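Local atomic coordinates of particle-associated glycoside hydrolase (PDB entry 6C72), a protein that serves as the tailspike of Acinetobacter phage Fri1 and probably depolymerises the capsular polysaccharide of Acinetobacter baumannii during virus entry. Residues A[128-133]-A[177-182]; A[270-275]-A[285-290]; A[487-492]-A[590-595]. One frame throughout, in Å; residues are numbered along the deposited sequence.

Contact 1. Residues A[128-133]-A[177-182]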
ATOM      1  N   VAL A 128      10.511  14.267  28.223  1.00 28.95           N
ATOM      2  CA  VAL A 128      10.342  14.222  29.669  1.00 28.53           C
ATOM      3  C   VAL A 128      10.312  12.754  30.060  1.00 28.81           C
ATOM      4  O   VAL A 128       9.388  12.017  29.681  1.00 27.88           O
ATOM      5  CB  VAL A 128       9.076  14.947  30.132  1.00 28.22           C
ATOM      6  CG1 VAL A 128       8.846  14.638  31.599  1.00 28.32           C
ATOM      7  CG2 VAL A 128       9.209  16.448  29.895  1.00 28.59           C
ATOM      8  N   GLN A 129      11.348  12.323  30.776  1.00 31.61           N
ATOM      9  CA  GLN A 129      11.483  10.941  31.215  1.00 32.10           C
ATOM     10  C   GLN A 129      10.754  10.763  32.539  1.00 30.51           C
ATOM     11  O   GLN A 129      10.964  11.540  33.480  1.00 29.95           O
ATOM     12  CB  GLN A 129      12.962  10.574  31.367  1.00 33.48           C
ATOM     13  CG  GLN A 129      13.214   9.159  31.839  1.00 34.05           C
ATOM     14  CD  GLN A 129      12.854   8.115  30.781  1.00 34.04           C
ATOM     15  OE1 GLN A 129      13.261   8.221  29.616  1.00 34.34           O
ATOM     16  NE2 GLN A 129      12.087   7.103  31.183  1.00 33.53           N
ATOM     17  N   LEU A 130       9.893   9.797  32.595  1.00 28.20           N
ATOM     18  CA  LEU A 130       9.266   9.443  33.856  1.00 28.21           C
ATOM     19  C   LEU A 130       9.983   8.250  34.466  1.00 28.69           C
ATOM     20  O   LEU A 130      10.496   7.400  33.740  1.00 28.76           O
ATOM     21  CB  LEU A 130       7.789   9.090  33.681  1.00 27.53           C
ATOM     22  CG  LEU A 130       6.934  10.207  33.103  1.00 27.28           C
ATOM     23  CD1 LEU A 130       5.477   9.793  33.001  1.00 26.91           C
ATOM     24  CD2 LEU A 130       7.103  11.482  33.933  1.00 27.83           C
ATOM     25  N   PRO A 131      10.077   8.156  35.781  1.00 29.28           N
ATOM     26  CA  PRO A 131      10.674   6.974  36.406  1.00 29.90           C
ATOM     27  C   PRO A 131       9.644   5.853  36.483  1.00 29.28           C
ATOM     28  O   PRO A 131       8.495   6.002  36.102  1.00 28.48           O
ATOM     29  CB  PRO A 131      11.044   7.480  37.803  1.00 30.97           C
ATOM     30  CG  PRO A 131       9.940   8.439  38.108  1.00 30.61           C
ATOM     31  CD  PRO A 131       9.614   9.127  36.788  1.00 29.68           C
ATOM     32  N   LYS A 132      10.065   4.729  37.032  1.00 30.98           N
ATOM     33  CA  LYS A 132       9.109   3.696  37.388  1.00 30.47           C
ATOM     34  C   LYS A 132       8.232   4.179  38.545  1.00 29.61           C
ATOM     35  O   LYS A 132       8.577   5.110  39.275  1.00 30.35           O
ATOM     36  CB  LYS A 132       9.835   2.408  37.782  1.00 31.95           C
ATOM     37  CG  LYS A 132      10.605   1.766  36.636  1.00 33.34           C
ATOM     38  CD  LYS A 132      11.051   0.375  36.987  1.00 34.20           C
ATOM     39  CE  LYS A 132      12.241   0.413  37.911  1.00 34.03           C
ATOM     40  NZ  LYS A 132      12.518  -0.954  38.383  1.00 33.79           N
ATOM     41  N   GLY A 133       7.076   3.550  38.685  1.00 32.79           N
ATOM     42  CA  GLY A 133       6.154   3.831  39.766  1.00 31.65           C
ATOM     43  C   GLY A 133       4.798   4.270  39.246  1.00 30.00           C
ATOM     44  O   GLY A 133       4.589   4.466  38.048  1.00 29.38           O
ATOM     45  N   HIS A 177       5.594  -3.054  31.851  1.00 30.02           N
ATOM     46  CA  HIS A 177       5.724  -1.622  32.070  1.00 29.72           C
ATOM     47  C   HIS A 177       6.123  -1.343  33.513  1.00 29.75           C
ATOM     48  O   HIS A 177       5.707  -2.048  34.440  1.00 30.03           O
ATOM     49  CB  HIS A 177       4.422  -0.909  31.708  1.00 29.87           C
ATOM     50  CG  HIS A 177       4.181  -0.835  30.233  1.00 29.68           C
ATOM     51  ND1 HIS A 177       4.971  -0.082  29.392  1.00 29.15           N
ATOM     52  CD2 HIS A 177       3.265  -1.444  29.447  1.00 29.95           C
ATOM     53  CE1 HIS A 177       4.547  -0.225  28.151  1.00 28.99           C
ATOM     54  NE2 HIS A 177       3.513  -1.045  28.156  1.00 29.50           N
ATOM     55  N   GLY A 178       6.978  -0.343  33.695  1.00 29.35           N
ATOM     56  CA  GLY A 178       7.371   0.074  35.028  1.00 30.45           C
ATOM     57  C   GLY A 178       6.741   1.396  35.429  1.00 30.79           C
ATOM     58  O   GLY A 178       6.665   1.721  36.612  1.00 31.81           O
ATOM     59  N   THR A 179       6.293   2.173  34.452  1.00 31.57           N
ATOM     60  CA  THR A 179       5.656   3.454  34.701  1.00 31.61           C
ATOM     61  C   THR A 179       4.151   3.285  34.528  1.00 31.96           C
ATOM     62  O   THR A 179       3.695   2.819  33.477  1.00 32.01           O
ATOM     63  CB  THR A 179       6.199   4.517  33.747  1.00 31.32           C
ATOM     64  OG1 THR A 179       7.616   4.615  33.902  1.00 31.14           O
ATOM     65  CG2 THR A 179       5.563   5.886  34.035  1.00 31.39           C
ATOM     66  N   PHE A 180       3.384   3.650  35.557  1.00 30.72           N
ATOM     67  CA  PHE A 180       1.925   3.592  35.515  1.00 30.59           C
ATOM     68  C   PHE A 180       1.380   5.003  35.706  1.00 30.86           C
ATOM     69  O   PHE A 180       1.398   5.543  36.822  1.00 31.90           O
ATOM     70  CB  PHE A 180       1.373   2.642  36.577  1.00 31.43           C
ATOM     71  CG  PHE A 180       1.846   1.230  36.419  1.00 31.26           C
ATOM     72  CD1 PHE A 180       1.184   0.358  35.564  1.00 30.55           C
ATOM     73  CD2 PHE A 180       2.945   0.761  37.139  1.00 31.90           C
ATOM     74  CE1 PHE A 180       1.625  -0.947  35.416  1.00 30.46           C
ATOM     75  CE2 PHE A 180       3.389  -0.539  36.994  1.00 31.77           C
ATOM     76  CZ  PHE A 180       2.733  -1.395  36.146  1.00 31.06           C
ATOM     77  N   TRP A 181       0.833   5.567  34.634  1.00 30.00           N
ATOM     78  CA  TRP A 181       0.498   6.986  34.578  1.00 30.12           C
ATOM     79  C   TRP A 181      -1.010   7.153  34.760  1.00 30.24           C
ATOM     80  O   TRP A 181      -1.800   6.708  33.916  1.00 29.51           O
ATOM     81  CB  TRP A 181       0.984   7.564  33.255  1.00 29.21           C
ATOM     82  CG  TRP A 181       0.951   9.046  33.155  1.00 29.41           C
ATOM     83  CD1 TRP A 181       0.684   9.929  34.144  1.00 30.34           C
ATOM     84  CD2 TRP A 181       1.180   9.820  31.971  1.00 28.74           C
ATOM     85  NE1 TRP A 181       0.734  11.207  33.662  1.00 30.28           N
ATOM     86  CE2 TRP A 181       1.043  11.170  32.328  1.00 29.31           C
ATOM     87  CE3 TRP A 181       1.479   9.497  30.640  1.00 27.82           C
ATOM     88  CZ2 TRP A 181       1.190  12.210  31.402  1.00 28.97           C
ATOM     89  CZ3 TRP A 181       1.628  10.528  29.721  1.00 27.51           C
ATOM     90  CH2 TRP A 181       1.483  11.868  30.107  1.00 28.08           C
ATOM     91  N   HIS A 182      -1.405   7.768  35.872  1.00 31.26           N
ATOM     92  CA  HIS A 182      -2.795   8.056  36.188  1.00 31.58           C
ATOM     93  C   HIS A 182      -3.037   9.549  36.070  1.00 31.69           C
ATOM     94  O   HIS A 182      -2.103  10.349  36.011  1.00 31.80           O
ATOM     95  CB  HIS A 182      -3.180   7.638  37.612  1.00 32.86           C
ATOM     96  CG  HIS A 182      -2.768   6.255  38.010  1.00 33.09           C
ATOM     97  ND1 HIS A 182      -3.683   5.283  38.356  1.00 33.43           N
ATOM     98  CD2 HIS A 182      -1.545   5.704  38.197  1.00 33.17           C
ATOM     99  CE1 HIS A 182      -3.042   4.186  38.715  1.00 33.69           C
ATOM    100  NE2 HIS A 182      -1.745   4.413  38.617  1.00 33.50           N
TER
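Thr179 reaches across to Leu130 and Pro131 with both branches of its side chain. CB comes first, 3.6 Å from Pro131 O. From there OG1 turns to the same carbonyl and donates a hydrogen bond of 2.7 Å to Pro131 O, arriving from above the carbonyl plane. The chi1 of -58° sets CG2 anti to the backbone N, which carries this methyl to CB of Leu130 at 3.9 Å. Threonine suits the place because one branch bonds and the other packs; OG1 also accepts from the backbone N of Thr150. Leu130 extends the apolar side by laying CD1 over one face of the Trp181 ring, whose NE1 is taken by Ala137 O.

Beyond the proline the backbones join in parallel. Gly133 N donates to Gly178 O at 2.8 Å, and Phe180 N donates to Gly133 O at 2.9 Å, so Gly133 grips both neighbours of Thr179. Glycine fits at 133, where phi is 121° and a CB would jam against the carbonyl O of Lys132; at 178 it makes room for CG of Lys132, 4.0 Å from Gly178 CA. The chemistry implies that the turn leaving strand 126-129 is fixed by polar bonds beside the Leu130-Trp181 packing, just where the next parallel pairing of the beta-helix starts.

Contact 2. Residues A[270-275]-A[285-290]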
ATOM      1  N   ASN A 270     -15.381   2.594  24.807  1.00 33.51           N
ATOM      2  CA  ASN A 270     -14.635   1.925  23.749  1.00 32.85           C
ATOM      3  C   ASN A 270     -13.174   1.839  24.152  1.00 32.45           C
ATOM      4  O   ASN A 270     -12.684   2.678  24.909  1.00 32.07           O
ATOM      5  CB  ASN A 270     -14.740   2.685  22.409  1.00 31.98           C
ATOM      6  CG  ASN A 270     -16.155   3.121  22.095  1.00 32.39           C
ATOM      7  OD1 ASN A 270     -17.000   2.297  21.752  1.00 33.02           O
ATOM      8  ND2 ASN A 270     -16.429   4.406  22.239  1.00 32.15           N
ATOM      9  N   THR A 271     -12.460   0.837  23.640  1.00 33.72           N
ATOM     10  CA  THR A 271     -11.025   0.812  23.896  1.00 32.78           C
ATOM     11  C   THR A 271     -10.362   2.047  23.311  1.00 31.07           C
ATOM     12  O   THR A 271      -9.381   2.553  23.864  1.00 30.01           O
ATOM     13  CB  THR A 271     -10.365  -0.447  23.328  1.00 32.65           C
ATOM     14  OG1 THR A 271     -10.447  -0.437  21.898  1.00 32.27           O
ATOM     15  CG2 THR A 271     -10.988  -1.721  23.893  1.00 33.85           C
ATOM     16  N   ALA A 272     -10.863   2.526  22.177  1.00 29.10           N
ATOM     17  CA  ALA A 272     -10.308   3.689  21.504  1.00 27.75           C
ATOM     18  C   ALA A 272     -11.363   4.251  20.557  1.00 28.24           C
ATOM     19  O   ALA A 272     -12.215   3.511  20.058  1.00 29.24           O
ATOM     20  CB  ALA A 272      -9.034   3.335  20.728  1.00 26.84           C
ATOM     21  N   ALA A 273     -11.288   5.557  20.295  1.00 27.36           N
ATOM     22  CA  ALA A 273     -12.259   6.186  19.414  1.00 27.92           C
ATOM     23  C   ALA A 273     -11.576   7.234  18.555  1.00 26.94           C
ATOM     24  O   ALA A 273     -10.757   8.017  19.050  1.00 26.46           O
ATOM     25  CB  ALA A 273     -13.413   6.825  20.199  1.00 29.30           C
ATOM     26  N   LEU A 274     -11.896   7.217  17.264  1.00 29.49           N
ATOM     27  CA  LEU A 274     -11.526   8.269  16.331  1.00 29.05           C
ATOM     28  C   LEU A 274     -12.792   9.049  16.027  1.00 29.80           C
ATOM     29  O   LEU A 274     -13.764   8.477  15.520  1.00 30.19           O
ATOM     30  CB  LEU A 274     -10.920   7.701  15.046  1.00 28.51           C
ATOM     31  CG  LEU A 274      -9.768   6.700  15.183  1.00 28.06           C
ATOM     32  CD1 LEU A 274      -9.114   6.478  13.829  1.00 27.94           C
ATOM     33  CD2 LEU A 274      -8.751   7.195  16.187  1.00 27.82           C
ATOM     34  N   VAL A 275     -12.775  10.352  16.308  1.00 27.39           N
ATOM     35  CA  VAL A 275     -13.963  11.186  16.227  1.00 28.04           C
ATOM     36  C   VAL A 275     -13.820  12.295  15.189  1.00 27.86           C
ATOM     37  O   VAL A 275     -14.770  12.587  14.453  1.00 28.02           O
ATOM     38  CB  VAL A 275     -14.295  11.776  17.611  1.00 28.68           C
ATOM     39  CG1 VAL A 275     -15.498  12.676  17.547  1.00 29.03           C
ATOM     40  CG2 VAL A 275     -14.501  10.646  18.615  1.00 28.99           C
ATOM     41  N   CYS A 285      -0.818  -3.012  16.882  1.00 27.71           N
ATOM     42  CA  CYS A 285      -1.524  -2.595  18.083  1.00 27.47           C
ATOM     43  C   CYS A 285      -2.673  -3.558  18.328  1.00 27.28           C
ATOM     44  O   CYS A 285      -3.118  -4.238  17.416  1.00 27.22           O
ATOM     45  CB  CYS A 285      -2.054  -1.162  17.939  1.00 26.95           C
ATOM     46  SG  CYS A 285      -0.746   0.060  17.675  1.00 27.49           S
ATOM     47  N   THR A 286      -3.165  -3.616  19.560  1.00 27.33           N
ATOM     48  CA  THR A 286      -4.322  -4.446  19.859  1.00 27.38           C
ATOM     49  C   THR A 286      -5.414  -3.602  20.495  1.00 27.09           C
ATOM     50  O   THR A 286      -5.153  -2.529  21.045  1.00 26.67           O
ATOM     51  CB  THR A 286      -3.985  -5.632  20.787  1.00 27.67           C
ATOM     52  OG1 THR A 286      -3.798  -5.174  22.131  1.00 27.44           O
ATOM     53  CG2 THR A 286      -2.733  -6.378  20.319  1.00 27.95           C
ATOM     54  N   PHE A 287      -6.652  -4.068  20.358  1.00 27.66           N
ATOM     55  CA  PHE A 287      -7.823  -3.441  20.965  1.00 27.61           C
ATOM     56  C   PHE A 287      -8.623  -4.557  21.625  1.00 28.36           C
ATOM     57  O   PHE A 287      -9.167  -5.420  20.928  1.00 28.87           O
ATOM     58  CB  PHE A 287      -8.662  -2.688  19.924  1.00 27.52           C
ATOM     59  CG  PHE A 287      -7.869  -1.701  19.085  1.00 26.91           C
ATOM     60  CD1 PHE A 287      -7.183  -2.119  17.949  1.00 26.77           C
ATOM     61  CD2 PHE A 287      -7.813  -0.356  19.441  1.00 25.83           C
ATOM     62  CE1 PHE A 287      -6.458  -1.228  17.179  1.00 25.86           C
ATOM     63  CE2 PHE A 287      -7.096   0.553  18.677  1.00 24.81           C
ATOM     64  CZ  PHE A 287      -6.414   0.117  17.539  1.00 24.95           C
ATOM     65  N   GLN A 288      -8.657  -4.585  22.957  1.00 35.07           N
ATOM     66  CA  GLN A 288      -9.144  -5.769  23.665  1.00 36.09           C
ATOM     67  C   GLN A 288     -10.100  -5.373  24.778  1.00 36.90           C
ATOM     68  O   GLN A 288      -9.746  -4.568  25.641  1.00 36.63           O
ATOM     69  CB  GLN A 288      -7.980  -6.589  24.238  1.00 36.08           C
ATOM     70  CG  GLN A 288      -6.754  -6.589  23.348  1.00 35.39           C
ATOM     71  CD  GLN A 288      -5.804  -7.732  23.630  1.00 35.66           C
ATOM     72  OE1 GLN A 288      -6.226  -8.888  23.753  1.00 36.39           O
ATOM     73  NE2 GLN A 288      -4.512  -7.424  23.720  1.00 35.19           N
ATOM     74  N   GLN A 289     -11.307  -5.943  24.754  1.00 25.56           N
ATOM     75  CA  GLN A 289     -12.259  -5.894  25.869  1.00 26.28           C
ATOM     76  C   GLN A 289     -12.340  -7.290  26.493  1.00 26.97           C
ATOM     77  O   GLN A 289     -13.260  -8.060  26.228  1.00 27.48           O
ATOM     78  CB  GLN A 289     -13.622  -5.412  25.386  1.00 26.53           C
ATOM     79  CG  GLN A 289     -13.624  -3.974  24.871  1.00 26.02           C
ATOM     80  CD  GLN A 289     -13.761  -2.926  25.987  1.00 26.31           C
ATOM     81  OE1 GLN A 289     -13.399  -3.167  27.135  1.00 26.70           O
ATOM     82  NE2 GLN A 289     -14.287  -1.753  25.636  1.00 26.22           N
ATOM     83  N   LEU A 290     -11.388  -7.600  27.368  1.00 38.52           N
ATOM     84  CA  LEU A 290     -11.292  -8.926  27.967  1.00 38.79           C
ATOM     85  C   LEU A 290     -11.689  -8.943  29.441  1.00 38.94           C
ATOM     86  O   LEU A 290     -11.384  -9.906  30.148  1.00 38.98           O
ATOM     87  CB  LEU A 290      -9.879  -9.481  27.792  1.00 38.44           C
ATOM     88  CG  LEU A 290      -9.442  -9.656  26.336  1.00 38.47           C
ATOM     89  CD1 LEU A 290      -8.087 -10.351  26.258  1.00 38.38           C
ATOM     90  CD2 LEU A 290     -10.495 -10.431  25.537  1.00 39.13           C
TER
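Thr271 sets its methyl and its hydroxyl against different parts of residues 287-289, and it buries more surface here than any other residue. Its chi1 of 66° puts OG1 between the backbone N and the carbonyl carbon, leaving CG2 to project against the opposing chain. That methyl lies 3.6 Å from the backbone atom Gln288 O and equally near, at 3.6 Å, to Gln289 CG. OG1 sits 3.5 Å from Phe287 CB, at the edge of the phenyl ring and near its plane, while its hydrogen bond is made to Leu299 O. A beta-branched residue with one hydroxyl is apt here: it fills space and still bonds the carbonyl of Leu299.

Phe287 points toward Thr271, and the two side chains cross at about a right angle. The ring edge also meets Ala272, with CE2 of Phe287 4.0 Å from Ala272 CB; the short alanine lets the broad ring come close. Phe264 and Phe322, on the strands that pair with 286-289, hold their rings at small angles to Phe287, whereas Phe282 and Phe300 meet it edge-to-face. The ring therefore belongs to an aromatic cluster inside the parallel beta-helix.

Gln289 slides past Thr271 in the opposite direction. A bend at chi2 of -83° folds the chain so that CG, CD and NE2 all lie beside the threonine methyl, with NE2 3.7 Å from Thr271 CG2. The amide can be buried because NE2 donates to Ala267 O, with a weak second bond to Tyr298 O.

No hydrogen bond passes between the two segments. The polar ends of Thr271 and Gln289 bond to Leu299 O and Ala267 O instead, which implies that two faces of one coil are joined across the interior by close van der Waals packing rather than by direct hydrogen bonds.

Contact 3. Residues A[487-492]-A[590-595]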
ATOM      1  N   ASN A 487     -25.245  -8.877 -38.332  1.00 31.84           N
ATOM      2  CA  ASN A 487     -25.612  -7.930 -37.289  1.00 32.02           C
ATOM      3  C   ASN A 487     -27.119  -7.836 -37.204  1.00 31.01           C
ATOM      4  O   ASN A 487     -27.812  -7.773 -38.224  1.00 30.42           O
ATOM      5  CB  ASN A 487     -25.041  -6.536 -37.525  1.00 32.90           C
ATOM      6  CG  ASN A 487     -23.567  -6.468 -37.229  1.00 34.14           C
ATOM      7  OD1 ASN A 487     -23.170  -6.255 -36.082  1.00 34.21           O
ATOM      8  ND2 ASN A 487     -22.737  -6.659 -38.257  1.00 34.64           N
ATOM      9  N   THR A 488     -27.619  -7.788 -35.980  1.00 34.86           N
ATOM     10  CA  THR A 488     -29.048  -7.726 -35.752  1.00 34.30           C
ATOM     11  C   THR A 488     -29.359  -6.584 -34.787  1.00 34.60           C
ATOM     12  O   THR A 488     -28.652  -6.391 -33.793  1.00 35.19           O
ATOM     13  CB  THR A 488     -29.557  -9.096 -35.249  1.00 34.18           C
ATOM     14  OG1 THR A 488     -30.947  -9.019 -34.928  1.00 34.11           O
ATOM     15  CG2 THR A 488     -28.804  -9.546 -34.026  1.00 34.72           C
ATOM     16  N   GLU A 489     -30.368  -5.784 -35.134  1.00 32.01           N
ATOM     17  CA  GLU A 489     -30.910  -4.732 -34.283  1.00 32.28           C
ATOM     18  C   GLU A 489     -32.429  -4.866 -34.227  1.00 32.06           C
ATOM     19  O   GLU A 489     -33.046  -5.527 -35.069  1.00 31.66           O
ATOM     20  CB  GLU A 489     -30.528  -3.324 -34.775  1.00 32.28           C
ATOM     21  CG  GLU A 489     -29.071  -2.951 -34.579  1.00 32.93           C
ATOM     22  CD  GLU A 489     -28.739  -1.576 -35.136  1.00 33.03           C
ATOM     23  OE1 GLU A 489     -29.265  -1.217 -36.212  1.00 32.51           O
ATOM     24  OE2 GLU A 489     -27.945  -0.849 -34.498  1.00 33.61           O
ATOM     25  N   ILE A 490     -33.036  -4.188 -33.256  1.00 27.96           N
ATOM     26  CA  ILE A 490     -34.458  -4.367 -32.983  1.00 28.08           C
ATOM     27  C   ILE A 490     -35.043  -3.057 -32.467  1.00 28.11           C
ATOM     28  O   ILE A 490     -34.419  -2.342 -31.668  1.00 28.38           O
ATOM     29  CB  ILE A 490     -34.663  -5.540 -32.000  1.00 28.71           C
ATOM     30  CG1 ILE A 490     -36.114  -6.024 -32.000  1.00 28.95           C
ATOM     31  CG2 ILE A 490     -34.163  -5.181 -30.596  1.00 29.30           C
ATOM     32  CD1 ILE A 490     -36.314  -7.348 -31.228  1.00 29.51           C
ATOM     33  N   ARG A 491     -36.248  -2.738 -32.932  1.00 26.77           N
ATOM     34  CA  ARG A 491     -36.896  -1.479 -32.583  1.00 26.66           C
ATOM     35  C   ARG A 491     -38.363  -1.743 -32.299  1.00 26.88           C
ATOM     36  O   ARG A 491     -38.944  -2.706 -32.805  1.00 27.03           O
ATOM     37  CB  ARG A 491     -36.769  -0.436 -33.707  1.00 25.97           C
ATOM     38  CG  ARG A 491     -35.357   0.014 -33.977  1.00 25.87           C
ATOM     39  CD  ARG A 491     -34.825   0.799 -32.789  1.00 26.30           C
ATOM     40  NE  ARG A 491     -33.462   1.292 -32.982  1.00 26.42           N
ATOM     41  CZ  ARG A 491     -32.369   0.574 -32.712  1.00 26.88           C
ATOM     42  NH1 ARG A 491     -32.489  -0.663 -32.242  1.00 27.15           N
ATOM     43  NH2 ARG A 491     -31.158   1.095 -32.903  1.00 27.13           N
ATOM     44  N   ASN A 492     -38.950  -0.869 -31.489  1.00 32.21           N
ATOM     45  CA  ASN A 492     -40.377  -0.861 -31.207  1.00 32.37           C
ATOM     46  C   ASN A 492     -41.030   0.162 -32.125  1.00 31.82           C
ATOM     47  O   ASN A 492     -40.522   1.279 -32.271  1.00 31.39           O
ATOM     48  CB  ASN A 492     -40.609  -0.520 -29.732  1.00 32.72           C
ATOM     49  CG  ASN A 492     -42.085  -0.423 -29.353  1.00 32.86           C
ATOM     50  OD1 ASN A 492     -42.857   0.308 -29.984  1.00 32.54           O
ATOM     51  ND2 ASN A 492     -42.477  -1.128 -28.299  1.00 33.34           N
ATOM     52  N   TYR A 590     -21.581  -2.082 -44.571  1.00 37.10           N
ATOM     53  CA  TYR A 590     -22.873  -2.468 -45.125  1.00 35.42           C
ATOM     54  C   TYR A 590     -23.613  -3.403 -44.179  1.00 34.88           C
ATOM     55  O   TYR A 590     -24.413  -4.235 -44.616  1.00 33.75           O
ATOM     56  CB  TYR A 590     -22.706  -3.106 -46.503  1.00 35.26           C
ATOM     57  CG  TYR A 590     -22.021  -2.178 -47.474  1.00 36.13           C
ATOM     58  CD1 TYR A 590     -22.752  -1.232 -48.192  1.00 35.67           C
ATOM     59  CD2 TYR A 590     -20.647  -2.231 -47.667  1.00 37.81           C
ATOM     60  CE1 TYR A 590     -22.134  -0.374 -49.073  1.00 36.78           C
ATOM     61  CE2 TYR A 590     -20.019  -1.382 -48.549  1.00 38.70           C
ATOM     62  CZ  TYR A 590     -20.768  -0.458 -49.249  1.00 38.17           C
ATOM     63  OH  TYR A 590     -20.144   0.396 -50.121  1.00 39.35           O
ATOM     64  N   SER A 591     -23.366  -3.258 -42.878  1.00 39.15           N
ATOM     65  CA  SER A 591     -23.846  -4.213 -41.892  1.00 38.75           C
ATOM     66  C   SER A 591     -25.041  -3.712 -41.090  1.00 37.18           C
ATOM     67  O   SER A 591     -25.600  -4.485 -40.301  1.00 36.66           O
ATOM     68  CB  SER A 591     -22.707  -4.584 -40.940  1.00 39.50           C
ATOM     69  OG  SER A 591     -22.327  -3.463 -40.164  1.00 39.33           O
ATOM     70  N   LYS A 592     -25.469  -2.467 -41.283  1.00 50.41           N
ATOM     71  CA  LYS A 592     -26.522  -1.903 -40.452  1.00 49.23           C
ATOM     72  C   LYS A 592     -27.519  -1.133 -41.303  1.00 48.34           C
ATOM     73  O   LYS A 592     -27.137  -0.408 -42.225  1.00 48.78           O
ATOM     74  CB  LYS A 592     -25.948  -0.976 -39.367  1.00 49.46           C
ATOM     75  CG  LYS A 592     -25.400  -1.686 -38.131  1.00 49.78           C
ATOM     76  CD  LYS A 592     -24.342  -0.847 -37.423  1.00 50.23           C
ATOM     77  CE  LYS A 592     -24.906   0.517 -36.928  1.00 49.52           C
ATOM     78  NZ  LYS A 592     -25.901   0.493 -35.782  1.00 48.72           N
ATOM     79  N   VAL A 593     -28.801  -1.272 -40.958  1.00 31.21           N
ATOM     80  CA  VAL A 593     -29.848  -0.511 -41.626  1.00 30.63           C
ATOM     81  C   VAL A 593     -29.824   0.925 -41.119  1.00 30.82           C
ATOM     82  O   VAL A 593     -29.233   1.237 -40.079  1.00 31.05           O
ATOM     83  CB  VAL A 593     -31.232  -1.132 -41.391  1.00 29.65           C
ATOM     84  CG1 VAL A 593     -31.212  -2.600 -41.682  1.00 29.23           C
ATOM     85  CG2 VAL A 593     -31.694  -0.850 -39.964  1.00 29.46           C
ATOM     86  N   THR A 594     -30.484   1.808 -41.864  1.00 35.91           N
ATOM     87  CA  THR A 594     -30.716   3.175 -41.417  1.00 35.88           C
ATOM     88  C   THR A 594     -32.135   3.239 -40.879  1.00 35.26           C
ATOM     89  O   THR A 594     -33.095   3.042 -41.629  1.00 35.17           O
ATOM     90  CB  THR A 594     -30.521   4.189 -42.540  1.00 36.38           C
ATOM     91  OG1 THR A 594     -29.196   4.072 -43.070  1.00 37.08           O
ATOM     92  CG2 THR A 594     -30.732   5.590 -41.988  1.00 36.26           C
ATOM     93  N   TRP A 595     -32.264   3.481 -39.579  1.00 35.25           N
ATOM     94  CA  TRP A 595     -33.571   3.648 -38.964  1.00 34.83           C
ATOM     95  C   TRP A 595     -34.098   5.046 -39.239  1.00 34.90           C
ATOM     96  O   TRP A 595     -33.361   6.031 -39.135  1.00 35.07           O
ATOM     97  CB  TRP A 595     -33.484   3.412 -37.458  1.00 34.62           C
ATOM     98  CG  TRP A 595     -33.095   2.010 -37.106  1.00 34.54           C
ATOM     99  CD1 TRP A 595     -31.879   1.590 -36.662  1.00 34.88           C
ATOM    100  CD2 TRP A 595     -33.925   0.841 -37.175  1.00 34.20           C
ATOM    101  NE1 TRP A 595     -31.897   0.235 -36.440  1.00 34.80           N
ATOM    102  CE2 TRP A 595     -33.139  -0.252 -36.747  1.00 34.30           C
ATOM    103  CE3 TRP A 595     -35.253   0.617 -37.548  1.00 33.91           C
ATOM    104  CZ2 TRP A 595     -33.635  -1.553 -36.679  1.00 34.02           C
ATOM    105  CZ3 TRP A 595     -35.743  -0.673 -37.490  1.00 33.52           C
ATOM    106  CH2 TRP A 595     -34.935  -1.747 -37.056  1.00 33.53           C
TER
HETATM  107  O   HOH W   1     -27.913  -4.829 -38.393  1.00 33.77           O
HETATM  108  O   HOH W   2     -24.018  -7.435 -41.026  1.00 40.31           O
HETATM  109  O   HOH W   3     -29.258  -2.514 -38.515  1.00 26.53           O
HETATM  110  O   HOH W   4     -28.342   0.992 -37.470  1.00 29.19           O
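A chi1 of -65° puts CG of Arg491 over Trp595, and a chi2 of -67° turns the rest of the arginine along the indole, while Glu489, extended beyond CG, carries its carboxylate to the indole edge. Arg491 CG makes a CH-pi contact 3.3 Å from the centroid of the six-membered ring of Trp595. Farther out the guanidinium lies flat on the indole, planes 20° apart, a cation-pi interaction with Arg491 CZ 4.2 Å from the centroid of the five-membered ring of Trp595. Tryptophan suits the place, offering a broad face to Arg491 and an edge N-H to Glu489. NH1 of Arg491 donates to Ile490 O at 2.6 Å, which helps fix the group's rotation. Val593 CG2 packs on the opposite indole face.

OE1 of Glu489 accepts from Trp595 NE1 at 3.0 Å, the donor standing above the carboxylate plane, and takes bonds from waters 3 and 4, which link it to the backbone of Val593. OE2 of Glu489 forms a salt bridge of 2.8 Å with Lys592 NZ; the lysine charge probably favours an ionised glutamate. At the start of both segments Asn487 ND2 rests 3.4 Å from Ser591 CB.

Pro480 of the second subunit also packs on Arg491. Strand 485-494 belongs to a large antiparallel sheet and strand 594-595 edges a smaller one, consistent with a beta-sandwich, joined here by the arginine-indole stack and the indole N-H to carboxylate bond.

How the contacts relate
Contacts 1 and 2 belong to the parallel beta-helix, with centres about 22 Å apart, whereas contact 3 lies in the antiparallel C-terminal region, its centre about 63 Å from that of contact 2. All three are largely buried, and contact 3 alone has an exposed touching residue, Lys592. The first two differ in kind: 128-133 with 177-182 combines backbone pairing with packing near the N-terminal part of the helix, while 270-275 with 285-290 relies on side-chain packing. In contact 3 charge, pi interactions and ordered water take over. It also adjoins other subunits of the trimer; contact 2 touches none.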